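Local atomic coordinates of kinesin-like protein (Caenorhabditis elegans, PDB entry 5X3E), a protein that probably works as a kinesin-6 motor, coupling nucleotide binding and ATP hydrolysis to movement along microtubules. Residues L115-G120 against V332-S337; V222-N227 against S389-L394. All blocks are in the same frame, centred on the assembly; numbering follows the deposited sequence.

Interaction 1: L115-G120 against V332-S337; sequences LLFTYG and VDLAGS
Leu334, following Asp333, leans on three consecutive residues of 115-120. Its CB lies 3.4 Å from Thr118 O, the same carbonyl that accepts the Leu334 backbone N-H, and CG stays close to that oxygen while approaching the Phe117 ring. There the chain forks. CD1 comes to the edge of the Tyr119 ring, in its plane, 3.5 Å from Tyr119 CD1; CD2 turns back to Phe117 CD1 at 3.7 Å. The fork straddles the two rings because CG stands anti to the Leu334 carbonyl carbon (chi1 -65°), beside the backbone N. Val332, on the same face of the sheet as Phe117, lies alongside that ring with CB 3.5 Å from Phe117 CD1, while Leu115 CD1 rests over a ring face near its rim.

Beneath these side chains the strands run parallel: Leu116 O takes Val332 N, and Val332 O takes Thr118 N. On the other face, Thr118 OG1 makes a weak hydrogen bond to Asp333 OD1 (2.9 Å). Further along, a water accepts from Gly120 N and donates to Ala335 O. Ser337 N then binds Gly120 O at 3.0 Å, from above the carbonyl plane, and Lys126 NZ is a second donor to that oxygen. Gly120, at phi 149° and psi -177°, has backbone angles that would jam a CB against the preceding carbonyl. The pairing joins the start of a probable Walker A P-loop to the Asp-Leu-Ala-Gly-Ser sequence of kinesin switch II, at the nucleotide-site end of a P-loop NTPase sheet.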
loop_
_atom_site.group_PDB
_atom_site.type_symbol
_atom_site.label_atom_id
_atom_site.label_comp_id
_atom_site.label_asym_id
_atom_site.label_seq_id
_atom_site.Cartn_x
_atom_site.Cartn_y
_atom_site.Cartn_z
ATOM N N LEU A 115 4.714 -3.941 -2.441
ATOM C CA LEU A 115 3.262 -3.835 -2.498
ATOM C C LEU A 115 2.650 -4.651 -1.369
ATOM O O LEU A 115 3.023 -5.810 -1.166
ATOM C CB LEU A 115 2.732 -4.320 -3.855
ATOM C CG LEU A 115 1.220 -4.438 -4.046
ATOM C CD1 LEU A 115 0.528 -3.115 -3.779
ATOM C CD2 LEU A 115 0.924 -4.908 -5.459
ATOM N N LEU A 116 1.713 -4.051 -0.637
ATOM C CA LEU A 116 1.076 -4.712 0.497
ATOM C C LEU A 116 -0.432 -4.515 0.426
ATOM O O LEU A 116 -0.908 -3.376 0.360
ATOM C CB LEU A 116 1.628 -4.182 1.821
ATOM C CG LEU A 116 1.374 -4.965 3.116
ATOM C CD1 LEU A 116 2.419 -4.531 4.086
ATOM C CD2 LEU A 116 -0.007 -4.720 3.714
ATOM N N PHE A 117 -1.175 -5.622 0.434
ATOM C CA PHE A 117 -2.631 -5.620 0.473
ATOM C C PHE A 117 -3.125 -6.055 1.846
ATOM O O PHE A 117 -2.521 -6.914 2.495
ATOM C CB PHE A 117 -3.235 -6.582 -0.553
ATOM C CG PHE A 117 -2.913 -6.263 -1.977
ATOM C CD1 PHE A 117 -3.634 -5.300 -2.667
ATOM C CD2 PHE A 117 -1.932 -6.972 -2.645
ATOM C CE1 PHE A 117 -3.356 -5.021 -3.993
ATOM C CE2 PHE A 117 -1.651 -6.702 -3.965
ATOM C CZ PHE A 117 -2.364 -5.725 -4.644
ATOM N N THR A 118 -4.245 -5.478 2.273
ATOM C CA THR A 118 -5.065 -6.058 3.332
ATOM C C THR A 118 -6.385 -6.500 2.714
ATOM O O THR A 118 -7.059 -5.709 2.046
ATOM C CB THR A 118 -5.307 -5.075 4.489
ATOM O OG1 THR A 118 -5.871 -3.854 3.998
ATOM C CG2 THR A 118 -4.008 -4.774 5.218
ATOM N N TYR A 119 -6.730 -7.769 2.912
ATOM C CA TYR A 119 -7.890 -8.397 2.295
ATOM C C TYR A 119 -8.807 -8.966 3.372
ATOM O O TYR A 119 -8.351 -9.333 4.458
ATOM C CB TYR A 119 -7.446 -9.509 1.336
ATOM C CG TYR A 119 -8.564 -10.184 0.583
ATOM C CD1 TYR A 119 -8.953 -9.730 -0.668
ATOM C CD2 TYR A 119 -9.223 -11.284 1.116
ATOM C CE1 TYR A 119 -9.976 -10.342 -1.363
ATOM C CE2 TYR A 119 -10.249 -11.901 0.430
ATOM C CZ TYR A 119 -10.620 -11.425 -0.811
ATOM O OH TYR A 119 -11.636 -12.035 -1.509
ATOM N N GLY A 120 -10.098 -9.022 3.082
ATOM C CA GLY A 120 -11.027 -9.677 3.984
ATOM C C GLY A 120 -12.408 -9.053 3.929
ATOM O O GLY A 120 -12.694 -8.180 3.115
ATOM N N VAL A 332 -2.238 -1.012 0.105
ATOM C CA VAL A 332 -3.556 -1.060 -0.520
ATOM C C VAL A 332 -4.534 -1.679 0.463
ATOM O O VAL A 332 -4.324 -2.805 0.934
ATOM C CB VAL A 332 -3.533 -1.860 -1.830
ATOM C CG1 VAL A 332 -4.920 -1.886 -2.464
ATOM C CG2 VAL A 332 -2.503 -1.273 -2.779
ATOM N N ASP A 333 -5.605 -0.949 0.762
ATOM C CA ASP A 333 -6.668 -1.422 1.642
ATOM C C ASP A 333 -7.844 -1.799 0.747
ATOM O O ASP A 333 -8.636 -0.943 0.345
ATOM C CB ASP A 333 -7.041 -0.355 2.667
ATOM C CG ASP A 333 -7.989 -0.873 3.730
ATOM O OD1 ASP A 333 -8.186 -2.101 3.789
ATOM O OD2 ASP A 333 -8.539 -0.056 4.501
ATOM N N LEU A 334 -7.941 -3.087 0.428
ATOM C CA LEU A 334 -8.900 -3.574 -0.548
ATOM C C LEU A 334 -10.331 -3.396 -0.058
ATOM O O LEU A 334 -10.602 -3.251 1.138
ATOM C CB LEU A 334 -8.653 -5.050 -0.857
ATOM C CG LEU A 334 -7.327 -5.358 -1.550
ATOM C CD1 LEU A 334 -7.127 -6.855 -1.667
ATOM C CD2 LEU A 334 -7.260 -4.693 -2.920
ATOM N N ALA A 335 -11.251 -3.370 -1.017
ATOM C CA ALA A 335 -12.665 -3.383 -0.689
ATOM C C ALA A 335 -13.029 -4.706 -0.029
ATOM O O ALA A 335 -12.371 -5.731 -0.232
ATOM C CB ALA A 335 -13.505 -3.167 -1.946
ATOM N N GLY A 336 -14.085 -4.673 0.775
ATOM C CA GLY A 336 -14.567 -5.868 1.439
ATOM C C GLY A 336 -14.952 -6.952 0.454
ATOM O O GLY A 336 -15.653 -6.685 -0.527
ATOM N N SER A 337 -14.491 -8.180 0.708
ATOM C CA SER A 337 -14.767 -9.294 -0.189
ATOM C C SER A 337 -16.247 -9.671 -0.238
ATOM O O SER A 337 -16.672 -10.307 -1.209
ATOM C CB SER A 337 -13.931 -10.510 0.212
ATOM O OG SER A 337 -14.099 -10.828 1.582
HETATM O O HOH W 1 -10.962 -7.736 0.573
#

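Interaction 2: V222-N227 against S389-L394. With SO4 (sulfate ion), chain M.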
loop_
_atom_site.group_PDB
_atom_site.type_symbol
_atom_site.label_atom_id
_atom_site.label_comp_id
_atom_site.label_asym_id
_atom_site.label_seq_id
_atom_site.Cartn_x
_atom_site.Cartn_y
_atom_site.Cartn_z
ATOM N N VAL A 222 -4.779 7.368 -3.698
ATOM C CA VAL A 222 -5.653 7.113 -4.833
ATOM C C VAL A 222 -6.717 6.100 -4.432
ATOM O O VAL A 222 -6.453 5.186 -3.642
ATOM C CB VAL A 222 -4.838 6.623 -6.049
ATOM C CG1 VAL A 222 -5.737 6.207 -7.123
ATOM C CG2 VAL A 222 -3.995 7.758 -6.596
ATOM N N GLU A 223 -7.927 6.272 -4.958
ATOM C CA GLU A 223 -9.041 5.379 -4.671
ATOM C C GLU A 223 -9.548 4.767 -5.968
ATOM O O GLU A 223 -9.742 5.477 -6.959
ATOM C CB GLU A 223 -10.175 6.126 -3.962
ATOM C CG GLU A 223 -11.392 5.279 -3.649
ATOM C CD GLU A 223 -12.545 6.105 -3.119
ATOM O OE1 GLU A 223 -12.758 7.221 -3.641
ATOM O OE2 GLU A 223 -13.234 5.647 -2.180
ATOM N N ILE A 224 -9.784 3.460 -5.959
ATOM C CA ILE A 224 -10.402 2.769 -7.084
ATOM C C ILE A 224 -11.795 2.346 -6.635
ATOM O O ILE A 224 -11.943 1.458 -5.785
ATOM C CB ILE A 224 -9.568 1.569 -7.546
ATOM C CG1 ILE A 224 -8.239 2.048 -8.122
ATOM C CG2 ILE A 224 -10.333 0.758 -8.579
ATOM C CD1 ILE A 224 -7.264 0.934 -8.395
ATOM N N TYR A 225 -12.817 3.003 -7.179
ATOM C CA TYR A 225 -14.200 2.769 -6.776
ATOM C C TYR A 225 -15.064 2.621 -8.020
ATOM O O TYR A 225 -15.118 3.537 -8.845
ATOM C CB TYR A 225 -14.701 3.918 -5.898
ATOM C CG TYR A 225 -16.171 3.859 -5.593
ATOM C CD1 TYR A 225 -16.689 2.850 -4.795
ATOM C CD2 TYR A 225 -17.042 4.812 -6.096
ATOM C CE1 TYR A 225 -18.035 2.791 -4.509
ATOM C CE2 TYR A 225 -18.390 4.762 -5.814
ATOM C CZ TYR A 225 -18.883 3.750 -5.021
ATOM O OH TYR A 225 -20.228 3.694 -4.735
ATOM N N ASN A 226 -15.744 1.480 -8.146
ATOM C CA ASN A 226 -16.644 1.202 -9.272
ATOM C C ASN A 226 -15.912 1.284 -10.611
ATOM O O ASN A 226 -16.370 1.927 -11.555
ATOM C CB ASN A 226 -17.851 2.141 -9.259
ATOM C CG ASN A 226 -19.071 1.532 -9.932
ATOM O OD1 ASN A 226 -18.953 0.695 -10.828
ATOM N ND2 ASN A 226 -20.252 1.954 -9.503
ATOM N N ASN A 227 -14.756 0.619 -10.680
ATOM C CA ASN A 227 -13.896 0.557 -11.866
ATOM C C ASN A 227 -13.453 1.938 -12.353
ATOM O O ASN A 227 -12.976 2.079 -13.481
ATOM C CB ASN A 227 -14.566 -0.212 -13.010
ATOM C CG ASN A 227 -13.572 -1.017 -13.824
ATOM O OD1 ASN A 227 -12.659 -1.635 -13.272
ATOM N ND2 ASN A 227 -13.734 -1.002 -15.144
ATOM N N SER A 389 -9.275 -5.788 -14.807
ATOM C CA SER A 389 -9.827 -4.834 -13.853
ATOM C C SER A 389 -8.869 -3.661 -13.682
ATOM O O SER A 389 -7.656 -3.801 -13.863
ATOM C CB SER A 389 -10.095 -5.496 -12.498
ATOM O OG SER A 389 -8.888 -5.968 -11.931
ATOM N N LYS A 390 -9.435 -2.505 -13.316
ATOM C CA LYS A 390 -8.619 -1.310 -13.116
ATOM C C LYS A 390 -7.589 -1.527 -12.015
ATOM O O LYS A 390 -6.426 -1.133 -12.156
ATOM C CB LYS A 390 -9.505 -0.108 -12.778
ATOM C CG LYS A 390 -9.618 0.942 -13.882
ATOM C CD LYS A 390 -10.511 0.470 -15.021
ATOM C CE LYS A 390 -10.873 1.617 -15.955
ATOM N NZ LYS A 390 -11.905 1.219 -16.953
ATOM N N LEU A 391 -8.003 -2.165 -10.918
ATOM C CA LEU A 391 -7.119 -2.358 -9.775
ATOM C C LEU A 391 -5.907 -3.191 -10.163
ATOM O O LEU A 391 -4.764 -2.841 -9.852
ATOM C CB LEU A 391 -7.887 -3.024 -8.633
ATOM C CG LEU A 391 -7.085 -3.398 -7.381
ATOM C CD1 LEU A 391 -6.536 -2.169 -6.665
ATOM C CD2 LEU A 391 -7.925 -4.240 -6.439
ATOM N N THR A 392 -6.144 -4.301 -10.856
ATOM C CA THR A 392 -5.054 -5.186 -11.242
ATOM C C THR A 392 -4.158 -4.558 -12.309
ATOM O O THR A 392 -2.949 -4.824 -12.342
ATOM C CB THR A 392 -5.646 -6.500 -11.745
ATOM O OG1 THR A 392 -6.508 -7.049 -10.742
ATOM C CG2 THR A 392 -4.576 -7.480 -12.030
ATOM N N HIS A 393 -4.719 -3.702 -13.163
ATOM C CA HIS A 393 -3.913 -3.002 -14.157
ATOM C C HIS A 393 -2.908 -2.073 -13.489
ATOM O O HIS A 393 -1.751 -1.977 -13.919
ATOM C CB HIS A 393 -4.841 -2.232 -15.098
ATOM C CG HIS A 393 -4.164 -1.651 -16.300
ATOM N ND1 HIS A 393 -4.667 -0.559 -16.972
ATOM C CD2 HIS A 393 -3.041 -2.018 -16.963
ATOM C CE1 HIS A 393 -3.877 -0.268 -17.990
ATOM N NE2 HIS A 393 -2.883 -1.139 -18.007
ATOM N N LEU A 394 -3.331 -1.392 -12.421
ATOM C CA LEU A 394 -2.456 -0.456 -11.722
ATOM C C LEU A 394 -1.234 -1.140 -11.115
ATOM O O LEU A 394 -0.185 -0.504 -10.959
ATOM C CB LEU A 394 -3.254 0.267 -10.640
ATOM C CG LEU A 394 -2.542 1.310 -9.784
ATOM C CD1 LEU A 394 -1.959 2.412 -10.651
ATOM C CD2 LEU A 394 -3.508 1.876 -8.759
HETATM S S SO4 M . -0.806 -0.388 -20.667
HETATM O O1 SO4 M . -0.895 0.947 -20.076
HETATM O O2 SO4 M . -0.116 -1.305 -19.763
HETATM O O3 SO4 M . -2.156 -0.872 -20.942
HETATM O O4 SO4 M . -0.063 -0.322 -21.921
HETATM O O HOH W 2 -11.312 -2.094 -10.186
#
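Ile224 and Asn227 meet the helix separately, the first by its tip against Leu391 and the second against the side chain of Lys390. Ile224 CD1 reaches the helix backbone, 3.6 Å from Leu391 CA, and also meets Leu391 CD1 at 3.6 Å, the two side chains crossing at about a right angle; Leu394 CD2 closes in on the same methyl at 3.9 Å. Further along, Lys390 bends at chi2 (74°), which lays its aliphatic chain across Asn227, with CD and CE each 3.3 Å from Asn227 O. With an alanine in place of Lys390, Asn227 would probably lose the methylene cover over its backbone carbonyl and carboxamide, leaving the amide freer to turn.

Asn227 OD1 faces the beginning of helix 390-394, where it accepts a weak bond from Lys390 N (3.3 Å) and a weak one from a water that in turn accepts from Leu391 N. This is a helix start met from across the fold by the turn of a beta hairpin: Asn226 and Asn227, both with positive phi, link strand 213-225 to strand 228-231 of the kinesin motor domain's central sheet. The helix has its own N-cap in Ser389, whose OG takes a weak bond from Thr392 N and is hydrogen-bonded to Thr392 OG1 at 2.9 Å.

Outside this shell, Ser389 and Thr392 lean on helix 350-375, and Lys390 and Leu394 pack against Ile246. Next to Asn227 in the turn, Asn226 is tied by OD1 to Ser355 OG of helix 350-375. Away from 222-227, His393 NE2 makes weak bonds to a sulfate, probably from the crystallisation liquor, also held by Arg387 and His248.

How the interactions relate
Interaction 1 lies in the core, with nearly all its residues buried, whereas interaction 2 is only partly buried, with Asn227 and Lys390 partly exposed. Both reach the central mixed sheet, but 115-120 and 332-337 join two of its strands edge to edge, while 222-227 meets a short helix. The former pair is knit by backbone hydrogen bonds, most of them of parallel-strand type, and by aromatic-aliphatic packing; the latter combines a small apolar contact with weak polar bonds at a helix start. The two meet where Leu334 CD2 packs on Leu391 CD2 at 3.6 Å, and helix 350-375 touches both 332-337 and 389-394. Along the chain their segments alternate.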